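Local coordinates for protein ecto-NAD+ glycohydrolase (CD38 molecule) (Bos taurus, PDB 3GC6) that is an enzyme of the ADP-ribosyl cyclase family, a glycosylated ectoprotein with several intrachain disulfides whose fold includes a parallel beta sheet, at residues Q84-K89 / E155-S160; C162-V167 / E196-L201; P189-Q194 / S223-R228. The protein carries 1 engineered substitution. All blocks are in the same frame, centred on the assembly; numbering follows the deposited sequence.

Interaction 1 (Q84-K89 / E155-S160). With NAG (2-acetamido-2-deoxy-beta-D-glucopyranose), chain C.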
loop_
_atom_site.group_PDB
_atom_site.type_symbol
_atom_site.label_atom_id
_atom_site.label_comp_id
_atom_site.label_asym_id
_atom_site.label_seq_id
_atom_site.Cartn_x
_atom_site.Cartn_y
_atom_site.Cartn_z
ATOM N N GLN A 84 0.582 -19.641 -10.184
ATOM C CA GLN A 84 0.361 -20.239 -8.877
ATOM C C GLN A 84 1.141 -21.539 -8.682
ATOM O O GLN A 84 1.157 -22.408 -9.587
ATOM C CB GLN A 84 -1.138 -20.533 -8.706
ATOM C CG GLN A 84 -1.581 -20.870 -7.293
ATOM C CD GLN A 84 -3.075 -20.627 -7.117
ATOM O OE1 GLN A 84 -3.695 -19.882 -7.886
ATOM N NE2 GLN A 84 -3.651 -21.255 -6.109
ATOM N N VAL A 85 1.770 -21.663 -7.500
ATOM C CA VAL A 85 2.537 -22.845 -7.125
ATOM C C VAL A 85 1.966 -23.484 -5.859
ATOM O O VAL A 85 1.688 -22.771 -4.866
ATOM C CB VAL A 85 3.982 -22.444 -6.828
ATOM C CG1 VAL A 85 4.763 -23.641 -6.274
ATOM C CG2 VAL A 85 4.641 -21.954 -8.149
ATOM N N PHE A 86 1.787 -24.806 -5.895
ATOM C CA PHE A 86 1.426 -25.618 -4.730
ATOM C C PHE A 86 2.643 -26.447 -4.375
ATOM O O PHE A 86 3.545 -26.641 -5.205
ATOM C CB PHE A 86 0.291 -26.575 -5.097
ATOM C CG PHE A 86 -0.988 -25.881 -5.406
ATOM C CD1 PHE A 86 -1.979 -25.753 -4.417
ATOM C CD2 PHE A 86 -1.206 -25.330 -6.673
ATOM C CE1 PHE A 86 -3.198 -25.079 -4.719
ATOM C CE2 PHE A 86 -2.392 -24.661 -6.971
ATOM C CZ PHE A 86 -3.395 -24.541 -5.995
ATOM N N TRP A 87 2.703 -26.906 -3.132
ATOM C CA TRP A 87 3.862 -27.694 -2.727
ATOM C C TRP A 87 3.478 -28.568 -1.549
ATOM O O TRP A 87 2.522 -28.277 -0.827
ATOM C CB TRP A 87 5.052 -26.771 -2.379
ATOM C CG TRP A 87 4.759 -25.848 -1.196
ATOM C CD1 TRP A 87 4.165 -24.601 -1.228
ATOM C CD2 TRP A 87 5.031 -26.120 0.172
ATOM N NE1 TRP A 87 4.060 -24.076 0.064
ATOM C CE2 TRP A 87 4.578 -25.009 0.935
ATOM C CE3 TRP A 87 5.611 -27.209 0.836
ATOM C CZ2 TRP A 87 4.720 -24.955 2.324
ATOM C CZ3 TRP A 87 5.731 -27.166 2.226
ATOM C CH2 TRP A 87 5.273 -26.048 2.950
ATOM N N SER A 88 4.244 -29.642 -1.368
ATOM C CA SER A 88 3.997 -30.494 -0.210
ATOM C C SER A 88 5.286 -31.211 0.116
ATOM O O SER A 88 5.853 -31.876 -0.756
ATOM C CB SER A 88 2.902 -31.523 -0.556
ATOM O OG SER A 88 2.502 -32.279 0.589
ATOM N N LYS A 89 5.768 -31.025 1.347
ATOM C CA LYS A 89 7.011 -31.661 1.832
ATOM C C LYS A 89 8.282 -31.139 1.149
ATOM O O LYS A 89 9.341 -31.744 1.270
ATOM C CB LYS A 89 6.963 -33.195 1.746
ATOM C CG LYS A 89 5.604 -33.838 2.107
ATOM C CD LYS A 89 5.174 -33.476 3.515
ATOM C CE LYS A 89 3.807 -34.104 3.902
ATOM N NZ LYS A 89 3.781 -35.595 3.883
ATOM N N GLU A 155 -8.044 -23.628 0.952
ATOM C CA GLU A 155 -9.268 -23.837 0.132
ATOM C C GLU A 155 -9.497 -22.703 -0.823
ATOM O O GLU A 155 -9.768 -22.919 -2.010
ATOM C CB GLU A 155 -10.504 -23.981 1.032
ATOM C CG GLU A 155 -10.480 -25.239 1.865
ATOM C CD GLU A 155 -11.762 -25.448 2.667
ATOM O OE1 GLU A 155 -12.499 -24.472 2.890
ATOM O OE2 GLU A 155 -12.011 -26.595 3.102
ATOM N N ARG A 156 -9.391 -21.468 -0.326
ATOM C CA ARG A 156 -9.708 -20.322 -1.166
ATOM C C ARG A 156 -8.641 -20.183 -2.263
ATOM O O ARG A 156 -8.956 -19.904 -3.419
ATOM C CB ARG A 156 -9.850 -19.063 -0.332
ATOM C CG ARG A 156 -11.036 -19.129 0.649
ATOM C CD ARG A 156 -12.368 -19.032 -0.106
ATOM N NE ARG A 156 -12.507 -17.726 -0.749
ATOM C CZ ARG A 156 -13.112 -16.677 -0.182
ATOM N NH1 ARG A 156 -13.630 -16.797 1.033
ATOM N NH2 ARG A 156 -13.186 -15.515 -0.824
ATOM N N PHE A 157 -7.379 -20.465 -1.907
ATOM C CA PHE A 157 -6.240 -20.421 -2.847
ATOM C C PHE A 157 -6.483 -21.456 -3.967
ATOM O O PHE A 157 -6.333 -21.139 -5.152
ATOM C CB PHE A 157 -5.001 -20.767 -2.012
ATOM C CG PHE A 157 -3.677 -20.793 -2.762
ATOM C CD1 PHE A 157 -3.056 -19.608 -3.172
ATOM C CD2 PHE A 157 -2.971 -21.994 -2.884
ATOM C CE1 PHE A 157 -1.776 -19.643 -3.786
ATOM C CE2 PHE A 157 -1.703 -22.032 -3.498
ATOM C CZ PHE A 157 -1.117 -20.862 -3.952
ATOM N N ALA A 158 -6.939 -22.659 -3.610
ATOM C CA ALA A 158 -7.154 -23.713 -4.613
ATOM C C ALA A 158 -8.370 -23.385 -5.482
ATOM O O ALA A 158 -8.341 -23.586 -6.713
ATOM C CB ALA A 158 -7.331 -25.080 -3.937
ATOM N N GLU A 159 -9.430 -22.895 -4.847
ATOM C CA GLU A 159 -10.655 -22.594 -5.584
ATOM C C GLU A 159 -10.486 -21.490 -6.619
ATOM O O GLU A 159 -11.226 -21.456 -7.621
ATOM C CB GLU A 159 -11.782 -22.220 -4.640
ATOM C CG GLU A 159 -12.280 -23.368 -3.833
ATOM C CD GLU A 159 -13.168 -22.920 -2.643
ATOM O OE1 GLU A 159 -13.367 -21.702 -2.445
ATOM O OE2 GLU A 159 -13.633 -23.813 -1.907
ATOM N N SER A 160 -9.562 -20.575 -6.379
ATOM C CA SER A 160 -9.416 -19.430 -7.280
ATOM C C SER A 160 -8.338 -19.641 -8.353
ATOM O O SER A 160 -8.157 -18.772 -9.208
ATOM C CB SER A 160 -9.088 -18.169 -6.458
ATOM O OG SER A 160 -7.881 -18.345 -5.777
HETATM C C1 NAG C . 12.215 -34.167 1.053
HETATM C C2 NAG C . 13.042 -32.884 0.881
HETATM C C3 NAG C . 14.183 -32.867 1.916
HETATM C C4 NAG C . 13.736 -33.224 3.341
HETATM C C5 NAG C . 12.864 -34.476 3.307
HETATM C C6 NAG C . 12.272 -34.840 4.681
HETATM C C7 NAG C . 13.124 -31.915 -1.376
HETATM C C8 NAG C . 13.651 -32.064 -2.769
HETATM N N2 NAG C . 13.607 -32.785 -0.469
HETATM O O3 NAG C . 14.855 -31.624 1.888
HETATM O O4 NAG C . 14.884 -33.449 4.175
HETATM O O5 NAG C . 11.792 -34.243 2.407
HETATM O O6 NAG C . 11.606 -33.727 5.243
HETATM O O7 NAG C . 12.305 -31.030 -1.107
HETATM O O HOH W 1 -5.597 -17.973 -7.042
#

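Interaction 2 (C162-V167 / E196-L201)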
loop_
_atom_site.group_PDB
_atom_site.type_symbol
_atom_site.label_atom_id
_atom_site.label_comp_id
_atom_site.label_asym_id
_atom_site.label_seq_id
_atom_site.Cartn_x
_atom_site.Cartn_y
_atom_site.Cartn_z
ATOM N N CYS A 162 -6.213 -20.523 -11.632
ATOM C CA CYS A 162 -6.631 -20.342 -13.010
ATOM C C CYS A 162 -5.534 -20.759 -13.970
ATOM O O CYS A 162 -4.331 -20.559 -13.690
ATOM C CB CYS A 162 -6.999 -18.880 -13.232
ATOM S SG CYS A 162 -6.912 -18.263 -14.932
ATOM N N ASN A 163 -5.950 -21.336 -15.094
ATOM C CA ASN A 163 -5.037 -21.814 -16.129
ATOM C C ASN A 163 -4.011 -22.829 -15.615
ATOM O O ASN A 163 -4.411 -23.794 -14.950
ATOM C CB ASN A 163 -4.413 -20.630 -16.867
ATOM C CG ASN A 163 -5.476 -19.804 -17.600
ATOM O OD1 ASN A 163 -6.536 -20.316 -17.912
ATOM N ND2 ASN A 163 -5.182 -18.550 -17.876
ATOM N N THR A 164 -2.728 -22.666 -15.917
ATOM C CA THR A 164 -1.777 -23.709 -15.514
ATOM C C THR A 164 -1.285 -23.490 -14.091
ATOM O O THR A 164 -0.829 -22.390 -13.769
ATOM C CB THR A 164 -0.571 -23.795 -16.471
ATOM O OG1 THR A 164 -1.047 -24.246 -17.742
ATOM C CG2 THR A 164 0.475 -24.785 -15.946
ATOM N N VAL A 165 -1.390 -24.525 -13.254
ATOM C CA VAL A 165 -0.806 -24.481 -11.896
ATOM C C VAL A 165 0.318 -25.520 -11.800
ATOM O O VAL A 165 0.303 -26.519 -12.525
ATOM C CB VAL A 165 -1.825 -24.704 -10.749
ATOM C CG1 VAL A 165 -2.970 -23.679 -10.864
ATOM C CG2 VAL A 165 -2.371 -26.110 -10.771
ATOM N N ARG A 166 1.270 -25.280 -10.895
ATOM C CA ARG A 166 2.421 -26.171 -10.748
ATOM C C ARG A 166 2.475 -26.642 -9.312
ATOM O O ARG A 166 2.142 -25.897 -8.391
ATOM C CB ARG A 166 3.713 -25.430 -11.151
ATOM C CG ARG A 166 3.693 -25.033 -12.639
ATOM C CD ARG A 166 4.552 -23.835 -13.005
ATOM N NE ARG A 166 4.587 -23.733 -14.471
ATOM C CZ ARG A 166 3.801 -22.920 -15.169
ATOM N NH1 ARG A 166 2.962 -22.111 -14.526
ATOM N NH2 ARG A 166 3.873 -22.896 -16.506
ATOM N N VAL A 167 2.763 -27.925 -9.098
ATOM C CA VAL A 167 3.057 -28.396 -7.736
ATOM C C VAL A 167 4.451 -28.998 -7.657
ATOM O O VAL A 167 4.885 -29.711 -8.567
ATOM C CB VAL A 167 2.007 -29.407 -7.179
ATOM C CG1 VAL A 167 1.938 -30.667 -8.038
ATOM C CG2 VAL A 167 2.315 -29.779 -5.729
ATOM N N GLU A 196 -5.134 -26.718 -15.410
ATOM C CA GLU A 196 -4.185 -27.756 -15.777
ATOM C C GLU A 196 -3.126 -27.778 -14.705
ATOM O O GLU A 196 -2.693 -26.713 -14.209
ATOM C CB GLU A 196 -3.541 -27.509 -17.147
ATOM C CG GLU A 196 -4.599 -27.308 -18.237
ATOM C CD GLU A 196 -4.049 -27.411 -19.636
ATOM O OE1 GLU A 196 -2.830 -27.647 -19.783
ATOM O OE2 GLU A 196 -4.864 -27.265 -20.582
ATOM N N LEU A 197 -2.723 -28.970 -14.304
ATOM C CA LEU A 197 -1.753 -29.060 -13.222
ATOM C C LEU A 197 -0.523 -29.816 -13.674
ATOM O O LEU A 197 -0.627 -30.928 -14.246
ATOM C CB LEU A 197 -2.394 -29.747 -12.002
ATOM C CG LEU A 197 -1.539 -29.859 -10.732
ATOM C CD1 LEU A 197 -2.449 -29.837 -9.478
ATOM C CD2 LEU A 197 -0.668 -31.105 -10.761
ATOM N N GLU A 198 0.637 -29.218 -13.419
ATOM C CA GLU A 198 1.900 -29.893 -13.638
ATOM C C GLU A 198 2.527 -30.205 -12.296
ATOM O O GLU A 198 2.672 -29.313 -11.430
ATOM C CB GLU A 198 2.887 -29.004 -14.388
ATOM C CG GLU A 198 2.437 -28.557 -15.702
ATOM C CD GLU A 198 3.428 -27.575 -16.298
ATOM O OE1 GLU A 198 4.502 -27.330 -15.680
ATOM O OE2 GLU A 198 3.118 -27.062 -17.376
ATOM N N ALA A 199 2.913 -31.462 -12.117
ATOM C CA ALA A 199 3.630 -31.871 -10.904
ATOM C C ALA A 199 5.068 -32.203 -11.258
ATOM O O ALA A 199 5.338 -32.830 -12.282
ATOM C CB ALA A 199 2.985 -33.071 -10.290
ATOM N N TRP A 200 5.960 -31.769 -10.388
ATOM C CA TRP A 200 7.374 -32.011 -10.532
ATOM C C TRP A 200 7.837 -32.765 -9.285
ATOM O O TRP A 200 7.726 -32.235 -8.172
ATOM C CB TRP A 200 8.079 -30.650 -10.618
ATOM C CG TRP A 200 7.659 -29.865 -11.840
ATOM C CD1 TRP A 200 6.612 -28.983 -11.945
ATOM C CD2 TRP A 200 8.288 -29.906 -13.122
ATOM N NE1 TRP A 200 6.553 -28.474 -13.238
ATOM C CE2 TRP A 200 7.564 -29.038 -13.975
ATOM C CE3 TRP A 200 9.380 -30.613 -13.637
ATOM C CZ2 TRP A 200 7.917 -28.842 -15.318
ATOM C CZ3 TRP A 200 9.744 -30.406 -14.978
ATOM C CH2 TRP A 200 9.004 -29.529 -15.799
ATOM N N LEU A 201 8.331 -34.003 -9.440
ATOM C CA LEU A 201 8.826 -34.758 -8.290
ATOM C C LEU A 201 10.350 -34.646 -8.275
ATOM O O LEU A 201 11.006 -35.201 -9.158
ATOM C CB LEU A 201 8.434 -36.245 -8.384
ATOM C CG LEU A 201 7.005 -36.580 -7.919
ATOM C CD1 LEU A 201 5.960 -35.897 -8.781
ATOM C CD2 LEU A 201 6.810 -38.094 -7.940
HETATM O O HOH W 2 6.571 -25.373 -15.935
#

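Interaction 3 (P189-Q194 / S223-R228)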
loop_
_atom_site.group_PDB
_atom_site.type_symbol
_atom_site.label_atom_id
_atom_site.label_comp_id
_atom_site.label_asym_id
_atom_site.label_seq_id
_atom_site.Cartn_x
_atom_site.Cartn_y
_atom_site.Cartn_z
ATOM N N PRO A 189 -8.221 -31.389 -3.629
ATOM C CA PRO A 189 -9.653 -31.693 -3.810
ATOM C C PRO A 189 -10.506 -30.459 -4.080
ATOM O O PRO A 189 -11.659 -30.611 -4.509
ATOM C CB PRO A 189 -10.055 -32.311 -2.452
ATOM C CG PRO A 189 -8.760 -32.926 -1.968
ATOM C CD PRO A 189 -7.694 -31.954 -2.361
ATOM N N ASN A 190 -9.941 -29.273 -3.829
ATOM C CA ASN A 190 -10.691 -28.036 -3.999
ATOM C C ASN A 190 -10.217 -27.201 -5.192
ATOM O O ASN A 190 -10.680 -26.075 -5.364
ATOM C CB ASN A 190 -10.681 -27.215 -2.716
ATOM C CG ASN A 190 -11.541 -27.832 -1.658
ATOM O OD1 ASN A 190 -11.058 -28.252 -0.588
ATOM N ND2 ASN A 190 -12.830 -27.930 -1.958
ATOM N N LEU A 191 -9.333 -27.775 -5.999
ATOM C CA LEU A 191 -8.854 -27.064 -7.202
ATOM C C LEU A 191 -10.020 -26.705 -8.111
ATOM O O LEU A 191 -10.918 -27.513 -8.339
ATOM C CB LEU A 191 -7.874 -27.932 -8.002
ATOM C CG LEU A 191 -6.456 -27.912 -7.478
ATOM C CD1 LEU A 191 -5.656 -29.031 -8.193
ATOM C CD2 LEU A 191 -5.794 -26.512 -7.682
ATOM N N ARG A 192 -9.987 -25.498 -8.666
ATOM C CA ARG A 192 -11.006 -25.081 -9.630
ATOM C C ARG A 192 -11.036 -26.078 -10.782
ATOM O O ARG A 192 -9.983 -26.426 -11.340
ATOM C CB ARG A 192 -10.694 -23.687 -10.189
ATOM C CG ARG A 192 -11.822 -23.176 -11.074
ATOM C CD ARG A 192 -11.357 -22.008 -11.940
ATOM N NE ARG A 192 -10.891 -20.849 -11.199
ATOM C CZ ARG A 192 -11.673 -19.800 -10.876
ATOM N NH1 ARG A 192 -12.971 -19.812 -11.142
ATOM N NH2 ARG A 192 -11.160 -18.757 -10.234
ATOM N N PRO A 193 -12.243 -26.565 -11.127
ATOM C CA PRO A 193 -12.243 -27.527 -12.239
ATOM C C PRO A 193 -11.640 -26.944 -13.522
ATOM O O PRO A 193 -11.737 -25.738 -13.781
ATOM C CB PRO A 193 -13.724 -27.866 -12.418
ATOM C CG PRO A 193 -14.290 -27.647 -11.050
ATOM C CD PRO A 193 -13.574 -26.396 -10.534
ATOM N N GLN A 194 -11.057 -27.832 -14.329
ATOM C CA GLN A 194 -10.546 -27.494 -15.672
ATOM C C GLN A 194 -9.294 -26.618 -15.723
ATOM O O GLN A 194 -8.868 -26.214 -16.808
ATOM C CB GLN A 194 -11.651 -26.896 -16.549
ATOM C CG GLN A 194 -12.751 -27.903 -16.788
ATOM C CD GLN A 194 -13.862 -27.392 -17.697
ATOM O OE1 GLN A 194 -13.589 -26.775 -18.719
ATOM N NE2 GLN A 194 -15.097 -27.655 -17.332
ATOM N N SER A 223 -6.237 -39.600 -9.605
ATOM C CA SER A 223 -7.657 -39.897 -9.425
ATOM C C SER A 223 -8.416 -38.669 -8.930
ATOM O O SER A 223 -9.532 -38.374 -9.391
ATOM C CB SER A 223 -7.843 -41.092 -8.479
ATOM O OG SER A 223 -9.210 -41.285 -8.159
ATOM N N ILE A 224 -7.816 -37.917 -8.000
ATOM C CA ILE A 224 -8.453 -36.703 -7.494
ATOM C C ILE A 224 -8.611 -35.693 -8.641
ATOM O O ILE A 224 -9.678 -35.106 -8.821
ATOM C CB ILE A 224 -7.651 -36.082 -6.338
ATOM C CG1 ILE A 224 -7.710 -37.003 -5.100
ATOM C CG2 ILE A 224 -8.164 -34.677 -6.018
ATOM C CD1 ILE A 224 -6.766 -36.577 -3.987
ATOM N N LEU A 225 -7.540 -35.492 -9.417
ATOM C CA LEU A 225 -7.580 -34.512 -10.502
ATOM C C LEU A 225 -8.574 -34.914 -11.596
ATOM O O LEU A 225 -9.304 -34.067 -12.115
ATOM C CB LEU A 225 -6.188 -34.314 -11.088
ATOM C CG LEU A 225 -5.213 -33.820 -10.018
ATOM C CD1 LEU A 225 -3.806 -33.701 -10.635
ATOM C CD2 LEU A 225 -5.655 -32.461 -9.431
ATOM N N ASP A 226 -8.634 -36.208 -11.915
ATOM C CA ASP A 226 -9.624 -36.662 -12.884
ATOM C C ASP A 226 -11.018 -36.250 -12.403
ATOM O O ASP A 226 -11.865 -35.826 -13.204
ATOM C CB ASP A 226 -9.559 -38.181 -13.023
ATOM C CG ASP A 226 -8.415 -38.656 -13.930
ATOM O OD1 ASP A 226 -7.788 -37.863 -14.682
ATOM O OD2 ASP A 226 -8.136 -39.874 -13.896
ATOM N N GLY A 227 -11.267 -36.423 -11.108
ATOM C CA GLY A 227 -12.556 -36.033 -10.494
ATOM C C GLY A 227 -12.867 -34.551 -10.666
ATOM O O GLY A 227 -14.046 -34.181 -10.761
ATOM N N ARG A 228 -11.821 -33.716 -10.695
ATOM C CA ARG A 228 -11.974 -32.259 -10.845
ATOM C C ARG A 228 -11.921 -31.846 -12.318
ATOM O O ARG A 228 -11.928 -30.648 -12.617
ATOM C CB ARG A 228 -10.850 -31.490 -10.118
ATOM C CG ARG A 228 -10.587 -31.837 -8.637
ATOM C CD ARG A 228 -11.756 -31.526 -7.738
ATOM N NE ARG A 228 -12.085 -30.099 -7.704
ATOM C CZ ARG A 228 -13.254 -29.612 -7.315
ATOM N NH1 ARG A 228 -14.226 -30.438 -6.915
ATOM N NH2 ARG A 228 -13.459 -28.297 -7.313
#

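Interaction 1 (Q84-K89 / E155-S160)
Gln84 and Phe157 reach toward each other from opposite directions, and the amide of the first comes to rest on the ring of the second. Gln84 NE2 sits 3.1 Å above the plane of the Phe157 ring, over its centre. From there it donates to Phe157 O at 2.8 Å, with an N-H...O angle of 163°; the acceptor lies in the amide plane, while the donor stands well above the carbonyl plane. The glutamine gets there because CG is anti to the backbone N (chi1 -167°) and the chain continues extended, with CG also lying against the ring; this long side chain carries its amide across the ring. Val85 O approaches the rim of the same ring, 3.5 Å from Phe157 CZ and near its plane. Phe86 slides past Phe157 in the opposite sense: Phe86 CE1 is 3.6 Å from Phe157 CD2, and the planes meet obliquely at 57°. Ala158 is small enough to admit the aromatic, and Ala158 CA lies at the edge of the Phe86 ring, 4.1 Å from Phe86 CZ. Water 1 joins Gln84 OE1 to Ser160 OG, 2.6 Å from the latter. Phe183 of helix 182-187 also packs on Phe86. In this buried contact between strand 85-88 and the end of helix 145-159, both ends of the glutamine amide have partners, and the hydrogen bond together with the water should restrict rotation of the amide.

Interaction 2 (C162-V167 / E196-L201)
Thr164, Val165, Arg166 and Val167 lie beside Glu196, Leu197, Glu198 and Ala199 in parallel register, and five backbone hydrogen bonds lace the two strands together. Glu196 N donates to Asn163 O, Val165 N to Glu196 O at 2.7 Å, Glu198 N to Val165 O, Val167 N to Glu198 O, and Trp200 N to Val167 O at 3.0 Å. CA-H...O contacts, such as Leu197 CA to Val165 O, fill in between them.

Polar and charged side chains occupy the face of Thr164, Arg166, Glu196 and Glu198. Arg166 and Glu198 run side by side, yet Arg166 NE and Glu198 OE1 are 3.8 Å apart, a long salt bridge in which no N-H points at the oxygen. Water 2 completes the link, accepting from Arg166 NE at 3.0 Å and donating to Glu198 OE1 at 2.9 Å. Thr164 CG2 lies over one face of the Arg166 guanidinium, toward its rim. Trp200 NE1 adds a weak bond to Glu198 OE1, and Glu196 pairs with Arg233 of the next strand.

The other face is apolar. With CG1 anti to its carbonyl carbon (chi1 -56°), Val165 has CG2 between the backbone N and that carbon, and Val165 CG2 lies 3.8 Å from Leu197 CB; beta-branched and aliphatic residues suit this buried side, which Phe86 and Phe232 also cover. Parallel neighbours joined through helix 182-187 make a beta-alpha-beta crossover, the repeating unit of an open parallel alpha/beta sheet.

Interaction 3 (P189-Q194 / S223-R228)
Arg228, at the C-terminal end of the helical segment, curls its side chain into the loop that holds Pro189, Leu191 and Pro193. From CB the chain bends at chi2 and again at chi3 (both -63°), so that it folds back beside the loop instead of running straight past it. Arg228 CD comes to 3.4 Å from Pro189 O. Arg228 NE is the first nitrogen to find a partner: it donates to Leu191 O at 2.9 Å from within the carbonyl plane. Pro189 O stands 3.1 Å above the Arg228 guanidinium plane, toward its NE-CZ side; its approach to NE has a poor angle and makes no hydrogen bond. Arg228 NH2 gives Leu191 O its second bond, at 2.9 Å, from above the carbonyl plane. Arginine suits the place because its NE and NH2 hydrogens point the same way and converge side-on upon one acceptor. The loop connects helix 182-187 to strand 196-203, and the grip ties it to the end of the helix that follows that strand in this alpha/beta fold. On the guanidinium face away from Pro189 O lies the ring of Pro193, with Pro193 CD 3.7 Å from Arg228 NH2. Backbone contacts run alongside: Arg228 O meets Pro193 CA at 3.2 Å and accepts a weak bond from Gln194 N. One helical turn back, the branched Ile224 sets CG2 against Pro189 CA, and Leu225 CD2 crosses to Leu191 CD1 at 3.6 Å on the buried side.

In the fold
The three contacts meet around the parallel sheet, with the centres of the contacts about 10 Å apart for interactions 1 and 2 and about 12 Å for each pairing with interaction 3. Strands 85-88 and 164-170 are neighbours, joined by a probable hydrogen bond from Phe86 N to Arg166 O at 2.7 Å. The loop of interaction 3 reaches back to the helix end of interaction 1, where Arg192 N lies 3.2 Å from Ala158 O. It also touches interaction 2, Leu191 CD1 being 3.5 Å from Leu197 CD1 in a shared apolar core. The attached glycan lies at the far end of 84-89: Lys89 O is 3.7 Å from NAG O5, and the Trp200 side chain is about 10 Å from a NAG.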